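Local coordinates for uncharacterized protein (Bacillus thuringiensis serovar kurstaki, PDB 4XE7) that is a ParM-like bacterial actin homologue, captured without nucleotide, that probably polymerises into cytoskeletal filaments that segregate plasmid DNA, at residues L12-F26 with A400-L412. Numbering follows the deposited sequence.
Sequences LGGFDTGNIKAKISF and AYFTSRSYLIANL
Gly-14 of strand 13-17 meets Leu-408 of helix 402-412 with their CA atoms 3.9 Å apart. Strands 13-17 and 21-26 form an antiparallel hairpin, and the helix lies across it. The helix axis passes 5.9 Å from that of strand 13-17 and runs at 42° to strand 21-26. Gly-14 has no side chain, and this lets the backbones come close. Its CA makes a CH...O contact with Ser-404 O, at 3.5 Å, and touches Tyr-407 CB. The Tyr-407 ring turns its edge to Phe-15 O.

Leu-408 CD1 reaches Leu-12 CG, while CD2 lies against Ser-25 O. Leu-12 CD2 packs on Leu-412 CB. Asn-411 ND2 gives Gly-13 O a fairly straight hydrogen bond of 2.9 Å, in the carbonyl plane, and also bonds Pro-149 O. Ser-25 OG and Ser-404 OG are hydrogen-bonded at 2.9 Å; Ser-35 OG also binds Ser-25 OG.

At the N-terminal end of the helix, the extended Lys-23 chain crosses the Tyr-401 ring at about a right angle. Its NZ bonds Ala-400 O at 2.6 Å and stands over the ring face in a long cation-pi contact, 5.0 Å from the centroid. Asp-16 CG sits 3.6 Å from Thr-403 CG2. A water donates to Asp-16 OD2 and Ala-400 O and accepts from Ser-404 N.

Strand 13-17 is the first of the actin-like fold; the contact joins its hairpin to the last helix. Leucines pack beside the Asn-411 bond at one end, serines bond midway, and Lys-23, Asp-16 and water hold the helix start. Asp-16, the Ala-400 carbonyl and the Tyr-401 ring would probably favour a charged Lys-23.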
ATOM      1  N   LEU A  12       1.898 -12.681  13.129  1.00 22.01           N
ATOM      2  CA  LEU A  12       0.810 -11.760  13.413  1.00 17.69           C
ATOM      3  C   LEU A  12       0.736 -10.714  12.299  1.00 26.41           C
ATOM      4  O   LEU A  12       1.572  -9.824  12.239  1.00 25.58           O
ATOM      5  CB  LEU A  12       1.004 -11.089  14.770  1.00 18.94           C
ATOM      6  CG  LEU A  12      -0.221 -10.297  15.231  1.00 29.15           C
ATOM      7  CD1 LEU A  12      -1.326 -11.247  15.731  1.00 27.62           C
ATOM      8  CD2 LEU A  12       0.135  -9.249  16.280  1.00 30.04           C
ATOM      9  N   GLY A  13      -0.255 -10.836  11.412  1.00 20.28           N
ATOM     10  CA  GLY A  13      -0.388  -9.913  10.300  1.00 21.70           C
ATOM     11  C   GLY A  13      -1.771  -9.315  10.097  1.00 23.99           C
ATOM     12  O   GLY A  13      -2.750  -9.685  10.773  1.00 24.90           O
ATOM     13  N   GLY A  14      -1.838  -8.365   9.170  1.00 20.01           N
ATOM     14  CA  GLY A  14      -3.091  -7.785   8.720  1.00 20.74           C
ATOM     15  C   GLY A  14      -3.088  -7.986   7.222  1.00 24.83           C
ATOM     16  O   GLY A  14      -2.083  -7.723   6.568  1.00 21.19           O
ATOM     17  N   PHE A  15      -4.198  -8.460   6.672  1.00 23.08           N
ATOM     18  CA  PHE A  15      -4.197  -8.896   5.284  1.00 26.47           C
ATOM     19  C   PHE A  15      -5.247  -8.147   4.492  1.00 29.75           C
ATOM     20  O   PHE A  15      -6.453  -8.307   4.699  1.00 23.43           O
ATOM     21  CB  PHE A  15      -4.406 -10.409   5.210  1.00 27.05           C
ATOM     22  CG  PHE A  15      -3.457 -11.168   6.087  1.00 26.20           C
ATOM     23  CD1 PHE A  15      -3.823 -11.526   7.381  1.00 21.28           C
ATOM     24  CD2 PHE A  15      -2.178 -11.472   5.644  1.00 26.67           C
ATOM     25  CE1 PHE A  15      -2.942 -12.199   8.207  1.00 24.78           C
ATOM     26  CE2 PHE A  15      -1.280 -12.149   6.470  1.00 26.88           C
ATOM     27  CZ  PHE A  15      -1.666 -12.510   7.754  1.00 25.17           C
ATOM     28  N   ASP A  16      -4.749  -7.312   3.592  1.00 29.03           N
ATOM     29  CA  ASP A  16      -5.567  -6.436   2.786  1.00 31.13           C
ATOM     30  C   ASP A  16      -5.596  -6.944   1.347  1.00 28.87           C
ATOM     31  O   ASP A  16      -4.651  -6.774   0.582  1.00 23.78           O
ATOM     32  CB  ASP A  16      -5.029  -5.007   2.874  1.00 30.71           C
ATOM     33  CG  ASP A  16      -5.691  -4.064   1.892  1.00 44.03           C
ATOM     34  OD1 ASP A  16      -6.842  -4.329   1.475  1.00 42.70           O
ATOM     35  OD2 ASP A  16      -5.049  -3.046   1.545  1.00 43.96           O
ATOM     36  N   THR A  17      -6.704  -7.582   0.999  1.00 30.69           N
ATOM     37  CA  THR A  17      -6.917  -8.139  -0.326  1.00 36.35           C
ATOM     38  C   THR A  17      -7.584  -7.125  -1.257  1.00 43.72           C
ATOM     39  O   THR A  17      -8.806  -6.970  -1.231  1.00 57.19           O
ATOM     40  CB  THR A  17      -7.793  -9.410  -0.243  1.00 41.41           C
ATOM     41  OG1 THR A  17      -7.158 -10.371   0.607  1.00 36.71           O
ATOM     42  CG2 THR A  17      -8.018 -10.018  -1.614  1.00 45.56           C
ATOM     43  N   GLY A  18      -6.784  -6.431  -2.063  1.00 34.65           N
ATOM     44  CA  GLY A  18      -7.306  -5.558  -3.106  1.00 31.59           C
ATOM     45  C   GLY A  18      -7.329  -6.211  -4.487  1.00 43.17           C
ATOM     46  O   GLY A  18      -6.769  -7.290  -4.694  1.00 36.32           O
ATOM     47  N   ASN A  19      -7.968  -5.550  -5.448  1.00 55.45           N
ATOM     48  CA  ASN A  19      -8.037  -6.074  -6.813  1.00 57.18           C
ATOM     49  C   ASN A  19      -6.743  -5.907  -7.592  1.00 52.05           C
ATOM     50  O   ASN A  19      -6.480  -6.633  -8.545  1.00 56.41           O
ATOM     51  CB  ASN A  19      -9.167  -5.394  -7.579  1.00 68.72           C
ATOM     52  CG  ASN A  19     -10.527  -5.842  -7.119  1.00 79.16           C
ATOM     53  OD1 ASN A  19     -10.844  -7.032  -7.148  1.00 86.65           O
ATOM     54  ND2 ASN A  19     -11.341  -4.892  -6.675  1.00 77.57           N
ATOM     55  N   ILE A  20      -5.943  -4.926  -7.203  1.00 42.28           N
ATOM     56  CA  ILE A  20      -4.700  -4.656  -7.905  1.00 38.74           C
ATOM     57  C   ILE A  20      -3.542  -5.295  -7.157  1.00 31.86           C
ATOM     58  O   ILE A  20      -2.603  -5.795  -7.760  1.00 32.42           O
ATOM     59  CB  ILE A  20      -4.438  -3.135  -8.051  1.00 40.64           C
ATOM     60  CG1 ILE A  20      -5.622  -2.447  -8.722  1.00 45.61           C
ATOM     61  CG2 ILE A  20      -3.152  -2.873  -8.845  1.00 41.69           C
ATOM     62  CD1 ILE A  20      -5.914  -2.978 -10.104  1.00 53.02           C
ATOM     63  N   LYS A  21      -3.626  -5.268  -5.832  1.00 32.29           N
ATOM     64  CA  LYS A  21      -2.509  -5.669  -4.983  1.00 37.40           C
ATOM     65  C   LYS A  21      -2.957  -6.489  -3.784  1.00 24.25           C
ATOM     66  O   LYS A  21      -4.043  -6.299  -3.249  1.00 25.80           O
ATOM     67  CB  LYS A  21      -1.733  -4.434  -4.484  1.00 39.72           C
ATOM     68  CG  LYS A  21      -0.982  -3.661  -5.553  1.00 48.17           C
ATOM     69  CD  LYS A  21      -0.162  -2.535  -4.936  1.00 55.42           C
ATOM     70  CE  LYS A  21       0.447  -1.633  -6.000  1.00 60.80           C
ATOM     71  NZ  LYS A  21       0.976  -0.366  -5.417  1.00 66.38           N
ATOM     72  N   ALA A  22      -2.114  -7.423  -3.381  1.00 23.31           N
ATOM     73  CA  ALA A  22      -2.255  -8.059  -2.096  1.00 27.72           C
ATOM     74  C   ALA A  22      -1.321  -7.297  -1.177  1.00 24.39           C
ATOM     75  O   ALA A  22      -0.131  -7.194  -1.460  1.00 31.58           O
ATOM     76  CB  ALA A  22      -1.889  -9.539  -2.167  1.00 26.26           C
ATOM     77  N   LYS A  23      -1.837  -6.726  -0.103  1.00 24.91           N
ATOM     78  CA  LYS A  23      -0.946  -6.033   0.824  1.00 23.15           C
ATOM     79  C   LYS A  23      -0.931  -6.751   2.156  1.00 21.30           C
ATOM     80  O   LYS A  23      -1.929  -7.329   2.558  1.00 21.25           O
ATOM     81  CB  LYS A  23      -1.353  -4.570   1.008  1.00 25.96           C
ATOM     82  CG  LYS A  23      -1.205  -3.753  -0.248  1.00 22.45           C
ATOM     83  CD  LYS A  23      -1.698  -2.340  -0.045  1.00 31.07           C
ATOM     84  CE  LYS A  23      -1.074  -1.389  -1.074  1.00 29.67           C
ATOM     85  NZ  LYS A  23      -1.473   0.022  -0.850  1.00 35.97           N
ATOM     86  N   ILE A  24       0.222  -6.734   2.816  1.00 19.47           N
ATOM     87  CA  ILE A  24       0.341  -7.291   4.155  1.00 22.11           C
ATOM     88  C   ILE A  24       1.073  -6.312   5.058  1.00 20.22           C
ATOM     89  O   ILE A  24       2.001  -5.624   4.626  1.00 18.35           O
ATOM     90  CB  ILE A  24       1.089  -8.646   4.143  1.00 21.90           C
ATOM     91  CG1 ILE A  24       1.173  -9.255   5.542  1.00 19.57           C
ATOM     92  CG2 ILE A  24       2.509  -8.484   3.604  1.00 29.14           C
ATOM     93  CD1 ILE A  24       1.902 -10.658   5.547  1.00 16.69           C
ATOM     94  N   SER A  25       0.639  -6.240   6.309  1.00 16.28           N
ATOM     95  CA  SER A  25       1.418  -5.615   7.361  1.00 22.99           C
ATOM     96  C   SER A  25       1.604  -6.634   8.484  1.00 24.50           C
ATOM     97  O   SER A  25       0.636  -7.252   8.916  1.00 20.92           O
ATOM     98  CB  SER A  25       0.731  -4.348   7.881  1.00 23.66           C
ATOM     99  OG  SER A  25       0.806  -3.301   6.929  1.00 24.20           O
ATOM    100  N   PHE A  26       2.828  -6.835   8.956  1.00 21.06           N
ATOM    101  CA  PHE A  26       3.019  -7.808  10.033  1.00 18.14           C
ATOM    102  C   PHE A  26       4.042  -7.318  11.033  1.00 18.16           C
ATOM    103  O   PHE A  26       4.750  -6.341  10.787  1.00 20.88           O
ATOM    104  CB  PHE A  26       3.441  -9.175   9.473  1.00 19.27           C
ATOM    105  CG  PHE A  26       4.788  -9.170   8.799  1.00 19.33           C
ATOM    106  CD1 PHE A  26       5.914  -9.650   9.454  1.00 31.62           C
ATOM    107  CD2 PHE A  26       4.927  -8.681   7.511  1.00 21.22           C
ATOM    108  CE1 PHE A  26       7.168  -9.650   8.833  1.00 20.87           C
ATOM    109  CE2 PHE A  26       6.180  -8.671   6.887  1.00 20.57           C
ATOM    110  CZ  PHE A  26       7.291  -9.160   7.550  1.00 23.66           C
ATOM    111  N   ALA A 400      -0.294   3.963   2.188  1.00 22.78           N
ATOM    112  CA  ALA A 400      -0.582   2.818   1.327  1.00 35.52           C
ATOM    113  C   ALA A 400      -1.009   1.576   2.120  1.00 29.90           C
ATOM    114  O   ALA A 400      -1.743   0.740   1.609  1.00 32.99           O
ATOM    115  CB  ALA A 400       0.624   2.497   0.470  1.00 40.14           C
ATOM    116  N   TYR A 401      -0.576   1.490   3.375  1.00 34.12           N
ATOM    117  CA  TYR A 401      -0.800   0.306   4.196  1.00 28.53           C
ATOM    118  C   TYR A 401      -1.715   0.554   5.405  1.00 22.30           C
ATOM    119  O   TYR A 401      -1.729  -0.221   6.351  1.00 23.79           O
ATOM    120  CB  TYR A 401       0.557  -0.247   4.652  1.00 22.97           C
ATOM    121  CG  TYR A 401       1.397  -0.708   3.482  1.00 28.44           C
ATOM    122  CD1 TYR A 401       1.113  -1.916   2.835  1.00 32.85           C
ATOM    123  CD2 TYR A 401       2.440   0.064   2.995  1.00 25.80           C
ATOM    124  CE1 TYR A 401       1.855  -2.344   1.757  1.00 29.83           C
ATOM    125  CE2 TYR A 401       3.187  -0.350   1.906  1.00 23.61           C
ATOM    126  CZ  TYR A 401       2.897  -1.557   1.294  1.00 31.17           C
ATOM    127  OH  TYR A 401       3.645  -1.984   0.210  1.00 34.38           O
ATOM    128  N   PHE A 402      -2.481   1.637   5.378  1.00 26.38           N
ATOM    129  CA  PHE A 402      -3.340   1.967   6.517  1.00 20.22           C
ATOM    130  C   PHE A 402      -4.397   0.876   6.738  1.00 19.81           C
ATOM    131  O   PHE A 402      -4.811   0.609   7.870  1.00 19.52           O
ATOM    132  CB  PHE A 402      -4.031   3.326   6.313  1.00 19.32           C
ATOM    133  CG  PHE A 402      -3.208   4.530   6.764  1.00 21.72           C
ATOM    134  CD1 PHE A 402      -1.964   4.379   7.347  1.00 20.19           C
ATOM    135  CD2 PHE A 402      -3.716   5.819   6.615  1.00 29.54           C
ATOM    136  CE1 PHE A 402      -1.241   5.479   7.772  1.00 23.44           C
ATOM    137  CE2 PHE A 402      -3.006   6.918   7.037  1.00 26.54           C
ATOM    138  CZ  PHE A 402      -1.758   6.754   7.615  1.00 27.27           C
ATOM    139  N   THR A 403      -4.843   0.255   5.650  1.00 23.26           N
ATOM    140  CA  THR A 403      -5.824  -0.820   5.758  1.00 23.79           C
ATOM    141  C   THR A 403      -5.206  -2.069   6.394  1.00 25.70           C
ATOM    142  O   THR A 403      -5.760  -2.620   7.345  1.00 23.73           O
ATOM    143  CB  THR A 403      -6.409  -1.179   4.397  1.00 24.13           C
ATOM    144  OG1 THR A 403      -7.032  -0.018   3.834  1.00 29.80           O
ATOM    145  CG2 THR A 403      -7.429  -2.313   4.528  1.00 26.88           C
ATOM    146  N   SER A 404      -4.069  -2.522   5.869  1.00 24.53           N
ATOM    147  CA  SER A 404      -3.413  -3.695   6.446  1.00 27.03           C
ATOM    148  C   SER A 404      -2.899  -3.430   7.859  1.00 25.64           C
ATOM    149  O   SER A 404      -2.962  -4.316   8.713  1.00 21.27           O
ATOM    150  CB  SER A 404      -2.263  -4.193   5.559  1.00 18.87           C
ATOM    151  OG  SER A 404      -1.422  -3.144   5.127  1.00 22.17           O
ATOM    152  N   ARG A 405      -2.380  -2.227   8.111  1.00 18.43           N
ATOM    153  CA  ARG A 405      -1.956  -1.869   9.458  1.00 20.68           C
ATOM    154  C   ARG A 405      -3.131  -1.862  10.429  1.00 21.73           C
ATOM    155  O   ARG A 405      -2.978  -2.278  11.582  1.00 20.36           O
ATOM    156  CB  ARG A 405      -1.259  -0.499   9.479  1.00 24.45           C
ATOM    157  CG  ARG A 405       0.095  -0.508   8.802  1.00 26.63           C
ATOM    158  CD  ARG A 405       0.587   0.899   8.495  1.00 26.73           C
ATOM    159  NE  ARG A 405       0.872   1.627   9.714  1.00 32.13           N
ATOM    160  CZ  ARG A 405       2.066   1.690  10.291  1.00 25.62           C
ATOM    161  NH1 ARG A 405       3.104   1.075   9.760  1.00 24.93           N
ATOM    162  NH2 ARG A 405       2.219   2.374  11.408  1.00 23.38           N
ATOM    163  N   SER A 406      -4.294  -1.394   9.975  1.00 16.47           N
ATOM    164  CA  SER A 406      -5.494  -1.405  10.824  1.00 25.44           C
ATOM    165  C   SER A 406      -5.885  -2.830  11.197  1.00 18.18           C
ATOM    166  O   SER A 406      -6.154  -3.124  12.359  1.00 25.35           O
ATOM    167  CB  SER A 406      -6.675  -0.721  10.125  1.00 37.11           C
ATOM    168  OG  SER A 406      -6.401   0.647   9.871  1.00 43.89           O
ATOM    169  N   TYR A 407      -5.945  -3.700  10.199  1.00 17.62           N
ATOM    170  CA  TYR A 407      -6.194  -5.110  10.459  1.00 22.11           C
ATOM    171  C   TYR A 407      -5.159  -5.647  11.453  1.00 22.37           C
ATOM    172  O   TYR A 407      -5.513  -6.305  12.424  1.00 25.00           O
ATOM    173  CB  TYR A 407      -6.176  -5.918   9.155  1.00 23.23           C
ATOM    174  CG  TYR A 407      -7.240  -5.507   8.139  1.00 21.26           C
ATOM    175  CD1 TYR A 407      -8.309  -4.699   8.517  1.00 31.18           C
ATOM    176  CD2 TYR A 407      -7.165  -5.915   6.807  1.00 19.84           C
ATOM    177  CE1 TYR A 407      -9.279  -4.320   7.613  1.00 38.21           C
ATOM    178  CE2 TYR A 407      -8.151  -5.536   5.876  1.00 23.69           C
ATOM    179  CZ  TYR A 407      -9.204  -4.741   6.301  1.00 33.20           C
ATOM    180  OH  TYR A 407     -10.191  -4.336   5.429  1.00 38.88           O
ATOM    181  N   LEU A 408      -3.876  -5.349  11.221  1.00 26.72           N
ATOM    182  CA  LEU A 408      -2.817  -5.858  12.096  1.00 17.47           C
ATOM    183  C   LEU A 408      -3.041  -5.421  13.555  1.00 22.70           C
ATOM    184  O   LEU A 408      -2.985  -6.241  14.473  1.00 19.98           O
ATOM    185  CB  LEU A 408      -1.433  -5.392  11.606  1.00 15.42           C
ATOM    186  CG  LEU A 408      -0.221  -5.671  12.510  1.00 23.21           C
ATOM    187  CD1 LEU A 408      -0.072  -7.162  12.840  1.00 18.54           C
ATOM    188  CD2 LEU A 408       1.071  -5.135  11.891  1.00 18.71           C
ATOM    189  N   ILE A 409      -3.293  -4.133  13.768  1.00 20.55           N
ATOM    190  CA  ILE A 409      -3.567  -3.627  15.120  1.00 22.99           C
ATOM    191  C   ILE A 409      -4.789  -4.324  15.756  1.00 24.08           C
ATOM    192  O   ILE A 409      -4.755  -4.704  16.932  1.00 21.72           O
ATOM    193  CB  ILE A 409      -3.782  -2.099  15.101  1.00 28.46           C
ATOM    194  CG1 ILE A 409      -2.481  -1.396  14.692  1.00 28.65           C
ATOM    195  CG2 ILE A 409      -4.259  -1.578  16.463  1.00 21.07           C
ATOM    196  CD1 ILE A 409      -2.702  -0.032  14.064  1.00 28.95           C
ATOM    197  N   ALA A 410      -5.856  -4.491  14.976  1.00 23.86           N
ATOM    198  CA  ALA A 410      -7.038  -5.207  15.437  1.00 26.27           C
ATOM    199  C   ALA A 410      -6.650  -6.627  15.817  1.00 28.67           C
ATOM    200  O   ALA A 410      -7.094  -7.151  16.842  1.00 24.60           O
ATOM    201  CB  ALA A 410      -8.131  -5.220  14.358  1.00 21.52           C
ATOM    202  N   ASN A 411      -5.799  -7.239  14.998  1.00 23.84           N
ATOM    203  CA  ASN A 411      -5.335  -8.599  15.266  1.00 23.79           C
ATOM    204  C   ASN A 411      -4.533  -8.708  16.572  1.00 27.13           C
ATOM    205  O   ASN A 411      -4.720  -9.647  17.337  1.00 26.56           O
ATOM    206  CB  ASN A 411      -4.501  -9.108  14.092  1.00 20.06           C
ATOM    207  CG  ASN A 411      -4.513 -10.628  13.983  1.00 25.88           C
ATOM    208  OD1 ASN A 411      -5.175 -11.317  14.767  1.00 26.86           O
ATOM    209  ND2 ASN A 411      -3.783 -11.155  13.006  1.00 19.34           N
ATOM    210  N   LEU A 412      -3.642  -7.751  16.822  1.00 21.51           N
ATOM    211  CA  LEU A 412      -2.868  -7.739  18.064  1.00 25.91           C
ATOM    212  C   LEU A 412      -3.799  -7.589  19.266  1.00 28.67           C
ATOM    213  O   LEU A 412      -3.700  -8.339  20.243  1.00 25.79           O
ATOM    214  CB  LEU A 412      -1.824  -6.614  18.052  1.00 19.81           C
ATOM    215  CG  LEU A 412      -1.039  -6.449  19.358  1.00 20.11           C
ATOM    216  CD1 LEU A 412      -0.320  -7.741  19.725  1.00 26.65           C
ATOM    217  CD2 LEU A 412      -0.043  -5.298  19.262  1.00 20.11           C
TER
HETATM  218  O   HOH W   1      -3.054  -1.819   3.142  1.00 22.18           O